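Local structure of helix-turn-helix transcriptional regulator (5XHX) at residues P41-A46 against L145-R150; D71-R76 against A121-T126; D127-N132 against S149-E154. The protein probably binds DNA and regulates transcription as a LuxR-family factor, of which this chain is the N-terminal ligand-binding domain without the DNA-binding helix-turn-helix part. All blocks are in the same frame, centred on the assembly; numbering follows the deposited sequence.

Contact 1: P41-A46 against L145-R150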
loop_
_atom_site.group_PDB
_atom_site.type_symbol
_atom_site.label_atom_id
_atom_site.label_comp_id
_atom_site.label_asym_id
_atom_site.label_seq_id
_atom_site.Cartn_x
_atom_site.Cartn_y
_atom_site.Cartn_z
ATOM N N PRO A 41 -7.168 18.933 -11.224
ATOM C CA PRO A 41 -6.118 19.562 -12.058
ATOM C C PRO A 41 -4.817 19.797 -11.299
ATOM O O PRO A 41 -4.416 20.926 -10.996
ATOM C CB PRO A 41 -6.786 20.870 -12.486
ATOM C CG PRO A 41 -7.647 21.220 -11.327
ATOM C CD PRO A 41 -8.216 19.902 -10.850
ATOM N N VAL A 42 -4.117 18.708 -11.004
ATOM C CA VAL A 42 -2.794 18.778 -10.391
ATOM C C VAL A 42 -1.784 19.143 -11.479
ATOM O O VAL A 42 -1.501 18.343 -12.370
ATOM C CB VAL A 42 -2.424 17.455 -9.715
ATOM C CG1 VAL A 42 -0.993 17.518 -9.173
ATOM C CG2 VAL A 42 -3.450 17.101 -8.619
ATOM N N ASP A 43 -1.227 20.351 -11.402
ATOM C CA ASP A 43 -0.243 20.799 -12.378
ATOM C C ASP A 43 1.182 20.749 -11.858
ATOM O O ASP A 43 2.117 20.768 -12.661
ATOM C CB ASP A 43 -0.551 22.229 -12.822
ATOM C CG ASP A 43 -1.883 22.336 -13.523
ATOM O OD1 ASP A 43 -2.205 21.418 -14.299
ATOM O OD2 ASP A 43 -2.609 23.322 -13.279
ATOM N N ASN A 44 1.370 20.716 -10.544
ATOM C CA ASN A 44 2.693 20.595 -9.953
ATOM C C ASN A 44 2.515 19.884 -8.617
ATOM O O ASN A 44 1.397 19.736 -8.115
ATOM C CB ASN A 44 3.362 21.973 -9.799
ATOM C CG ASN A 44 4.893 21.916 -9.937
ATOM O OD1 ASN A 44 5.538 20.951 -9.507
ATOM N ND2 ASN A 44 5.482 22.966 -10.535
ATOM N N TRP A 45 3.626 19.424 -8.051
ATOM C CA TRP A 45 3.551 18.710 -6.783
ATOM C C TRP A 45 4.927 18.701 -6.152
ATOM O O TRP A 45 5.946 18.855 -6.833
ATOM C CB TRP A 45 3.022 17.283 -6.966
ATOM C CG TRP A 45 3.779 16.502 -7.986
ATOM C CD1 TRP A 45 3.482 16.374 -9.316
ATOM C CD2 TRP A 45 4.974 15.753 -7.766
ATOM N NE1 TRP A 45 4.431 15.587 -9.934
ATOM C CE2 TRP A 45 5.357 15.202 -9.005
ATOM C CE3 TRP A 45 5.767 15.506 -6.643
ATOM C CZ2 TRP A 45 6.484 14.405 -9.147
ATOM C CZ3 TRP A 45 6.895 14.729 -6.789
ATOM C CH2 TRP A 45 7.240 14.185 -8.031
ATOM N N ALA A 46 4.941 18.523 -4.831
ATOM C CA ALA A 46 6.176 18.348 -4.089
ATOM C C ALA A 46 5.876 17.492 -2.866
ATOM O O ALA A 46 4.790 17.579 -2.291
ATOM C CB ALA A 46 6.775 19.699 -3.679
ATOM N N LEU A 145 0.007 19.563 -3.599
ATOM C CA LEU A 145 -0.500 19.451 -4.961
ATOM C C LEU A 145 -0.904 20.850 -5.392
ATOM O O LEU A 145 -1.776 21.465 -4.766
ATOM C CB LEU A 145 -1.698 18.498 -5.044
ATOM C CG LEU A 145 -1.551 17.104 -4.432
ATOM C CD1 LEU A 145 -2.914 16.393 -4.443
ATOM C CD2 LEU A 145 -0.518 16.282 -5.168
ATOM N N GLY A 146 -0.261 21.360 -6.436
ATOM C CA GLY A 146 -0.559 22.706 -6.901
ATOM C C GLY A 146 -1.340 22.702 -8.198
ATOM O O GLY A 146 -1.289 21.722 -8.945
ATOM N N SER A 147 -2.077 23.781 -8.472
ATOM C CA SER A 147 -2.817 23.927 -9.719
ATOM C C SER A 147 -2.632 25.338 -10.256
ATOM O O SER A 147 -2.570 26.300 -9.484
ATOM C CB SER A 147 -4.312 23.658 -9.530
ATOM O OG SER A 147 -5.011 23.639 -10.771
ATOM N N GLU A 148 -2.559 25.452 -11.584
ATOM C CA GLU A 148 -2.685 26.752 -12.235
ATOM C C GLU A 148 -4.132 27.242 -12.279
ATOM O O GLU A 148 -4.358 28.439 -12.478
ATOM C CB GLU A 148 -2.074 26.691 -13.643
ATOM C CG GLU A 148 -0.545 26.507 -13.605
ATOM C CD GLU A 148 0.073 26.070 -14.931
ATOM O OE1 GLU A 148 -0.590 26.186 -15.985
ATOM O OE2 GLU A 148 1.232 25.600 -14.913
ATOM N N SER A 149 -5.112 26.367 -12.054
ATOM C CA SER A 149 -6.483 26.800 -11.815
ATOM C C SER A 149 -6.832 26.596 -10.334
ATOM O O SER A 149 -5.937 26.469 -9.487
ATOM C CB SER A 149 -7.434 26.066 -12.774
ATOM O OG SER A 149 -7.016 24.735 -13.007
ATOM N N ARG A 150 -8.121 26.589 -10.015
ATOM C CA ARG A 150 -8.570 26.460 -8.636
ATOM C C ARG A 150 -9.081 25.051 -8.371
ATOM O O ARG A 150 -9.684 24.419 -9.243
ATOM C CB ARG A 150 -9.664 27.481 -8.317
ATOM C CG ARG A 150 -9.151 28.915 -8.269
ATOM C CD ARG A 150 -10.260 29.949 -8.410
ATOM N NE ARG A 150 -10.931 29.884 -9.712
ATOM C CZ ARG A 150 -10.344 30.094 -10.894
ATOM N NH1 ARG A 150 -9.055 30.417 -10.971
ATOM N NH2 ARG A 150 -11.060 29.990 -12.007
HETATM O O HOH W 1 -4.993 23.702 -14.327
#
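The carboxylate of D43 reaches across to the chain just past strand 140-147 and takes the backbone N-H of E148: D43 OD2 accepts from E148 N at 2.7 Å, in a nearly straight bond (164°) that uses the lone pair pointing away from the other oxygen. With CG beside its own backbone N and anti to the carbonyl carbon (chi1 -63°), the carboxylate is directed at this turn. The same OD2 accepts from a water that also lies 2.6 Å from S149 OG, so the water joins the aspartate to the serine. The D43 and E148 side chains cross at about a right angle; D43 OD2 and E148 OE1 come within 4.4 Å, which probably raises the cost of two full negative charges there.

S147, the residue before E148, donates from OG to P41 O at 2.8 Å, in the carbonyl plane. S147 OG also accepts from S149 N, forming an ST turn, and the P41 ring lies alongside it through CB and CG. Beyond these side-chain bonds strands 44-50 and 140-147 pair antiparallel in the sheet of the domain, with a classic beta bulge where strand 44-50 begins: D43 and N44 both face G146, whose O accepts from D43 N at 2.8 Å and from N44 N at 3.3 Å.

On the face carrying W45 and L145, W45 CB meets L145 CD2 at 4.1 Å, while V42 CG1 touches the same methyl. With W45 CG between the backbone N and the carbonyl carbon (chi1 53°), the indole is carried away from L145 to pack on W29, R30 and A33 of helix 28-36.

Contact 2: D71-R76 against A121-T126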
loop_
_atom_site.group_PDB
_atom_site.type_symbol
_atom_site.label_atom_id
_atom_site.label_comp_id
_atom_site.label_asym_id
_atom_site.label_seq_id
_atom_site.Cartn_x
_atom_site.Cartn_y
_atom_site.Cartn_z
ATOM N N ASP A 71 17.783 25.186 -9.514
ATOM C CA ASP A 71 17.194 26.516 -9.439
ATOM C C ASP A 71 17.526 27.143 -8.087
ATOM O O ASP A 71 17.243 26.533 -7.043
ATOM C CB ASP A 71 15.683 26.408 -9.648
ATOM C CG ASP A 71 14.946 27.734 -9.475
ATOM O OD1 ASP A 71 15.578 28.811 -9.447
ATOM O OD2 ASP A 71 13.701 27.694 -9.369
ATOM N N PRO A 72 18.149 28.327 -8.054
ATOM C CA PRO A 72 18.402 28.985 -6.762
ATOM C C PRO A 72 17.148 29.261 -5.950
ATOM O O PRO A 72 17.266 29.545 -4.752
ATOM C CB PRO A 72 19.109 30.289 -7.166
ATOM C CG PRO A 72 18.791 30.471 -8.633
ATOM C CD PRO A 72 18.743 29.078 -9.173
ATOM N N LEU A 73 15.957 29.195 -6.559
ATOM C CA LEU A 73 14.721 29.348 -5.802
ATOM C C LEU A 73 14.496 28.200 -4.827
ATOM O O LEU A 73 13.898 28.410 -3.769
ATOM C CB LEU A 73 13.526 29.449 -6.744
ATOM C CG LEU A 73 13.012 30.847 -7.037
ATOM C CD1 LEU A 73 11.815 30.776 -7.984
ATOM C CD2 LEU A 73 12.640 31.506 -5.720
ATOM N N ILE A 74 14.943 26.990 -5.166
ATOM C CA ILE A 74 14.779 25.863 -4.249
ATOM C C ILE A 74 15.627 26.074 -3.001
ATOM O O ILE A 74 15.157 25.899 -1.871
ATOM C CB ILE A 74 15.137 24.539 -4.942
ATOM C CG1 ILE A 74 14.243 24.303 -6.167
ATOM C CG2 ILE A 74 15.035 23.390 -3.950
ATOM C CD1 ILE A 74 12.780 24.072 -5.840
ATOM N N SER A 75 16.893 26.456 -3.194
ATOM C CA SER A 75 17.767 26.756 -2.062
ATOM C C SER A 75 17.208 27.895 -1.218
ATOM O O SER A 75 17.236 27.830 0.018
ATOM C CB SER A 75 19.171 27.087 -2.569
ATOM O OG SER A 75 19.990 27.527 -1.512
ATOM N N ARG A 76 16.667 28.939 -1.866
ATOM C CA ARG A 76 16.065 30.037 -1.113
ATOM C C ARG A 76 14.881 29.556 -0.286
ATOM O O ARG A 76 14.689 29.995 0.858
ATOM C CB ARG A 76 15.613 31.160 -2.047
ATOM C CG ARG A 76 16.743 31.931 -2.731
ATOM C CD ARG A 76 16.268 33.341 -3.059
ATOM N NE ARG A 76 16.123 34.120 -1.837
ATOM C CZ ARG A 76 15.333 35.178 -1.697
ATOM N NH1 ARG A 76 14.583 35.603 -2.714
ATOM N NH2 ARG A 76 15.292 35.807 -0.529
ATOM N N ALA A 121 4.592 31.921 -7.058
ATOM C CA ALA A 121 4.196 32.251 -8.422
ATOM C C ALA A 121 4.825 31.304 -9.432
ATOM O O ALA A 121 4.186 30.947 -10.429
ATOM C CB ALA A 121 4.569 33.702 -8.740
ATOM N N HIS A 122 6.045 30.840 -9.173
ATOM C CA HIS A 122 6.677 29.943 -10.128
ATOM C C HIS A 122 6.257 28.485 -9.941
ATOM O O HIS A 122 5.875 27.819 -10.910
ATOM C CB HIS A 122 8.200 30.064 -10.038
ATOM C CG HIS A 122 8.922 29.241 -11.057
ATOM N ND1 HIS A 122 9.252 27.918 -10.850
ATOM C CD2 HIS A 122 9.350 29.544 -12.305
ATOM C CE1 HIS A 122 9.867 27.447 -11.920
ATOM N NE2 HIS A 122 9.944 28.416 -12.815
ATOM N N TYR A 123 6.315 27.972 -8.707
ATOM C CA TYR A 123 6.171 26.536 -8.480
ATOM C C TYR A 123 4.742 26.082 -8.217
ATOM O O TYR A 123 4.455 24.890 -8.369
ATOM C CB TYR A 123 7.063 26.095 -7.312
ATOM C CG TYR A 123 8.512 26.000 -7.727
ATOM C CD1 TYR A 123 8.972 24.901 -8.458
ATOM C CD2 TYR A 123 9.413 27.013 -7.426
ATOM C CE1 TYR A 123 10.296 24.810 -8.860
ATOM C CE2 TYR A 123 10.746 26.931 -7.826
ATOM C CZ TYR A 123 11.178 25.827 -8.542
ATOM O OH TYR A 123 12.496 25.736 -8.946
ATOM N N VAL A 124 3.847 26.989 -7.824
ATOM C CA VAL A 124 2.478 26.656 -7.446
ATOM C C VAL A 124 1.468 27.335 -8.367
ATOM O O VAL A 124 0.512 26.705 -8.836
ATOM C CB VAL A 124 2.206 27.023 -5.969
ATOM C CG1 VAL A 124 0.813 26.583 -5.564
ATOM C CG2 VAL A 124 3.259 26.380 -5.069
ATOM N N VAL A 125 1.670 28.629 -8.636
ATOM C CA VAL A 125 0.983 29.428 -9.649
ATOM C C VAL A 125 -0.354 29.944 -9.131
ATOM O O VAL A 125 -0.510 31.153 -8.938
ATOM C CB VAL A 125 0.813 28.669 -10.982
ATOM C CG1 VAL A 125 0.213 29.596 -12.043
ATOM C CG2 VAL A 125 2.151 28.119 -11.457
ATOM N N THR A 126 -1.337 29.062 -8.898
ATOM C CA THR A 126 -2.649 29.589 -8.519
ATOM C C THR A 126 -3.224 29.030 -7.217
ATOM O O THR A 126 -3.540 29.808 -6.311
ATOM C CB THR A 126 -3.664 29.365 -9.649
ATOM O OG1 THR A 126 -3.268 30.119 -10.803
ATOM C CG2 THR A 126 -5.040 29.819 -9.221
#
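H122, in the last turn of helix 114-123, brings CB to within 4.2 Å of L73 CD1, a light apolar touch at the margin of the contact. Its imidazole serves the next residue instead: H122 ND1 lies 3.4 Å above the plane of the Y123 ring, over its centre.

Y123 carries most of the contact. CG stands beside the backbone N and anti to the carbonyl carbon (chi1 -77°), and the phenol is aimed at the start of helix 72-81. There Y123 OH donates to D71 OD2; the modelled separation of 2.3 Å is very short, and its exact value is doubtful. The two side chains approach from opposite directions, with carboxylate and ring nearly coplanar (25° apart), so OD2 comes to the ring edge. D71 is the N-cap of helix 72-81: its other oxygen, OD1, accepts from L73 N at 2.9 Å, from above the carboxylate plane, and one carboxylate thus both caps one helix and receives the phenol from another. L73 CB lies in plane at the ring edge, 3.9 Å from Y123 CE2, while the I74 side chain crosses the tyrosine at about a right angle and sets CD1 3.6 Å from Y123 CZ.

Further back on helix 114-123, Y119 stacks on Y123 and touches I74, and E114 forms a salt bridge with R76. The two helices meet at the surface of the domain, just before the chain turns through V125 into strand 127-134.

Contact 3: D127-N132 against S149-E154; sequences DEVQYN and SRFGAE
D127, the first residue of strand 127-134, holds the chain that leaves strand 140-147 and leads into helix 153-173. This is a strand-to-helix connection of the ligand-binding domain, folded back over the start of the neighbouring strand of its antiparallel sheet, with G152 as the N-cap of the helix that follows.

The polar part rests on one carboxylate. F151 N donates to D127 OD2 at 2.9 Å (158°), meeting the oxygen on its anti side and only 15° out of the carboxylate plane. H101 NE2, from strand 98-101, is hydrogen-bonded to the same oxygen, so this buried atom is gripped by both a backbone amide and an imidazole. The other oxygen, OD1, takes a weak bond from the N-H of the next residue, E128. With CG anti to the backbone N (chi1 -156°), the carboxylate extends toward F151, while D127 CB packs at 3.3 Å against S149 O.

Apolar packing is left to F151. Its ring lies across the strand at E128 and V129. E128 CA sits at the ring edge, 4.0 Å from F151 CE2; H101 touches the ring as well. V129 shares its side chain between F151, L145 and, on helix 153-173, I156 and F159, tying the connection to the apolar layer under that helix. The V129 and F151 side chains meet at a slant. Of the two valine methyls CG1, anti to the carbonyl carbon, comes nearer the ring, 3.8 Å from F151 CD2.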
loop_
_atom_site.group_PDB
_atom_site.type_symbol
_atom_site.label_atom_id
_atom_site.label_comp_id
_atom_site.label_asym_id
_atom_site.label_seq_id
_atom_site.Cartn_x
_atom_site.Cartn_y
_atom_site.Cartn_z
ATOM N N ASP A 127 -3.407 27.708 -7.117
ATOM C CA ASP A 127 -4.037 27.110 -5.944
ATOM C C ASP A 127 -3.197 25.945 -5.450
ATOM O O ASP A 127 -2.362 25.401 -6.174
ATOM C CB ASP A 127 -5.476 26.634 -6.249
ATOM C CG ASP A 127 -6.352 26.544 -4.998
ATOM O OD1 ASP A 127 -5.895 26.888 -3.873
ATOM O OD2 ASP A 127 -7.516 26.136 -5.144
ATOM N N GLU A 128 -3.433 25.555 -4.201
ATOM C CA GLU A 128 -2.639 24.496 -3.601
ATOM C C GLU A 128 -3.480 23.749 -2.580
ATOM O O GLU A 128 -4.275 24.361 -1.861
ATOM C CB GLU A 128 -1.381 25.058 -2.914
ATOM C CG GLU A 128 -0.306 24.017 -2.647
ATOM C CD GLU A 128 0.938 24.595 -1.962
ATOM O OE1 GLU A 128 1.754 23.804 -1.408
ATOM O OE2 GLU A 128 1.086 25.836 -1.962
ATOM N N VAL A 129 -3.273 22.433 -2.497
ATOM C CA VAL A 129 -3.711 21.666 -1.338
ATOM C C VAL A 129 -2.520 20.865 -0.859
ATOM O O VAL A 129 -1.567 20.631 -1.595
ATOM C CB VAL A 129 -4.895 20.710 -1.621
ATOM C CG1 VAL A 129 -6.092 21.471 -2.125
ATOM C CG2 VAL A 129 -4.463 19.612 -2.617
ATOM N N GLN A 130 -2.606 20.407 0.381
ATOM C CA GLN A 130 -1.534 19.619 0.959
ATOM C C GLN A 130 -2.130 18.576 1.893
ATOM O O GLN A 130 -2.962 18.909 2.739
ATOM C CB GLN A 130 -0.569 20.541 1.716
ATOM C CG GLN A 130 0.736 19.943 2.127
ATOM C CD GLN A 130 1.643 20.992 2.743
ATOM O OE1 GLN A 130 2.479 21.586 2.062
ATOM N NE2 GLN A 130 1.435 21.262 4.011
ATOM N N TYR A 131 -1.671 17.333 1.768
ATOM C CA TYR A 131 -1.861 16.336 2.819
ATOM C C TYR A 131 -0.717 16.444 3.823
ATOM O O TYR A 131 0.449 16.378 3.429
ATOM C CB TYR A 131 -1.883 14.920 2.239
ATOM C CG TYR A 131 -3.107 14.559 1.404
ATOM C CD1 TYR A 131 -4.265 14.048 2.000
ATOM C CD2 TYR A 131 -3.086 14.702 0.025
ATOM C CE1 TYR A 131 -5.375 13.687 1.219
ATOM C CE2 TYR A 131 -4.167 14.346 -0.755
ATOM C CZ TYR A 131 -5.304 13.839 -0.157
ATOM O OH TYR A 131 -6.362 13.491 -0.944
ATOM N N ASN A 132 -1.055 16.587 5.112
ATOM C CA ASN A 132 -0.087 16.715 6.208
ATOM C C ASN A 132 -0.148 15.470 7.073
ATOM O O ASN A 132 -1.208 15.166 7.632
ATOM C CB ASN A 132 -0.385 17.914 7.109
ATOM C CG ASN A 132 0.024 19.216 6.513
ATOM O OD1 ASN A 132 0.047 19.366 5.297
ATOM N ND2 ASN A 132 0.385 20.174 7.375
ATOM N N SER A 149 -5.112 26.367 -12.054
ATOM C CA SER A 149 -6.483 26.800 -11.815
ATOM C C SER A 149 -6.832 26.596 -10.334
ATOM O O SER A 149 -5.937 26.469 -9.487
ATOM C CB SER A 149 -7.434 26.066 -12.774
ATOM O OG SER A 149 -7.016 24.735 -13.007
ATOM N N ARG A 150 -8.121 26.589 -10.015
ATOM C CA ARG A 150 -8.570 26.460 -8.636
ATOM C C ARG A 150 -9.081 25.051 -8.371
ATOM O O ARG A 150 -9.684 24.419 -9.243
ATOM C CB ARG A 150 -9.664 27.481 -8.317
ATOM C CG ARG A 150 -9.151 28.915 -8.269
ATOM C CD ARG A 150 -10.260 29.949 -8.410
ATOM N NE ARG A 150 -10.931 29.884 -9.712
ATOM C CZ ARG A 150 -10.344 30.094 -10.894
ATOM N NH1 ARG A 150 -9.055 30.417 -10.971
ATOM N NH2 ARG A 150 -11.060 29.990 -12.007
ATOM N N PHE A 151 -8.812 24.555 -7.167
ATOM C CA PHE A 151 -9.451 23.338 -6.689
ATOM C C PHE A 151 -10.809 23.720 -6.129
ATOM O O PHE A 151 -10.885 24.521 -5.193
ATOM C CB PHE A 151 -8.605 22.658 -5.608
ATOM C CG PHE A 151 -7.281 22.145 -6.098
ATOM C CD1 PHE A 151 -7.214 21.065 -6.968
ATOM C CD2 PHE A 151 -6.103 22.721 -5.668
ATOM C CE1 PHE A 151 -5.999 20.584 -7.402
ATOM C CE2 PHE A 151 -4.877 22.241 -6.095
ATOM C CZ PHE A 151 -4.824 21.170 -6.956
ATOM N N GLY A 152 -11.880 23.182 -6.717
ATOM C CA GLY A 152 -13.225 23.478 -6.263
ATOM C C GLY A 152 -13.701 22.500 -5.197
ATOM O O GLY A 152 -13.011 21.550 -4.827
ATOM N N ALA A 153 -14.919 22.748 -4.708
ATOM C CA ALA A 153 -15.450 21.951 -3.606
ATOM C C ALA A 153 -15.492 20.474 -3.962
ATOM O O ALA A 153 -15.202 19.616 -3.120
ATOM C CB ALA A 153 -16.844 22.444 -3.220
ATOM N N GLU A 154 -15.823 20.161 -5.216
ATOM C CA GLU A 154 -15.878 18.773 -5.650
ATOM C C GLU A 154 -14.505 18.113 -5.578
ATOM O O GLU A 154 -14.393 16.939 -5.215
ATOM C CB GLU A 154 -16.431 18.705 -7.075
ATOM C CG GLU A 154 -16.582 17.310 -7.614
ATOM C CD GLU A 154 -17.201 17.307 -9.010
ATOM O OE1 GLU A 154 -17.920 18.276 -9.348
ATOM O OE2 GLU A 154 -16.960 16.342 -9.759
#

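In the fold
Contacts 1 and 3 have centres about 8 Å apart and share S149 and R150; contact 2 lies about 13 Å from the centre of contact 1 and 18 Å from that of contact 3. Along the chain, contact 2 is nested within the loop closed by contact 1, and contact 3 opens after contact 2 has closed. Strand 140-147 lies between strands 44-50 and 127-134 in the antiparallel sheet; contact 1 pairs it with strand 44-50, and contact 3 fastens the chain that follows it to strand 127-134. T126, following helix 114-123, probably bonds to E148 and S147, connecting the peripheral helix pair of contact 2 to the sheet of this N-terminal domain.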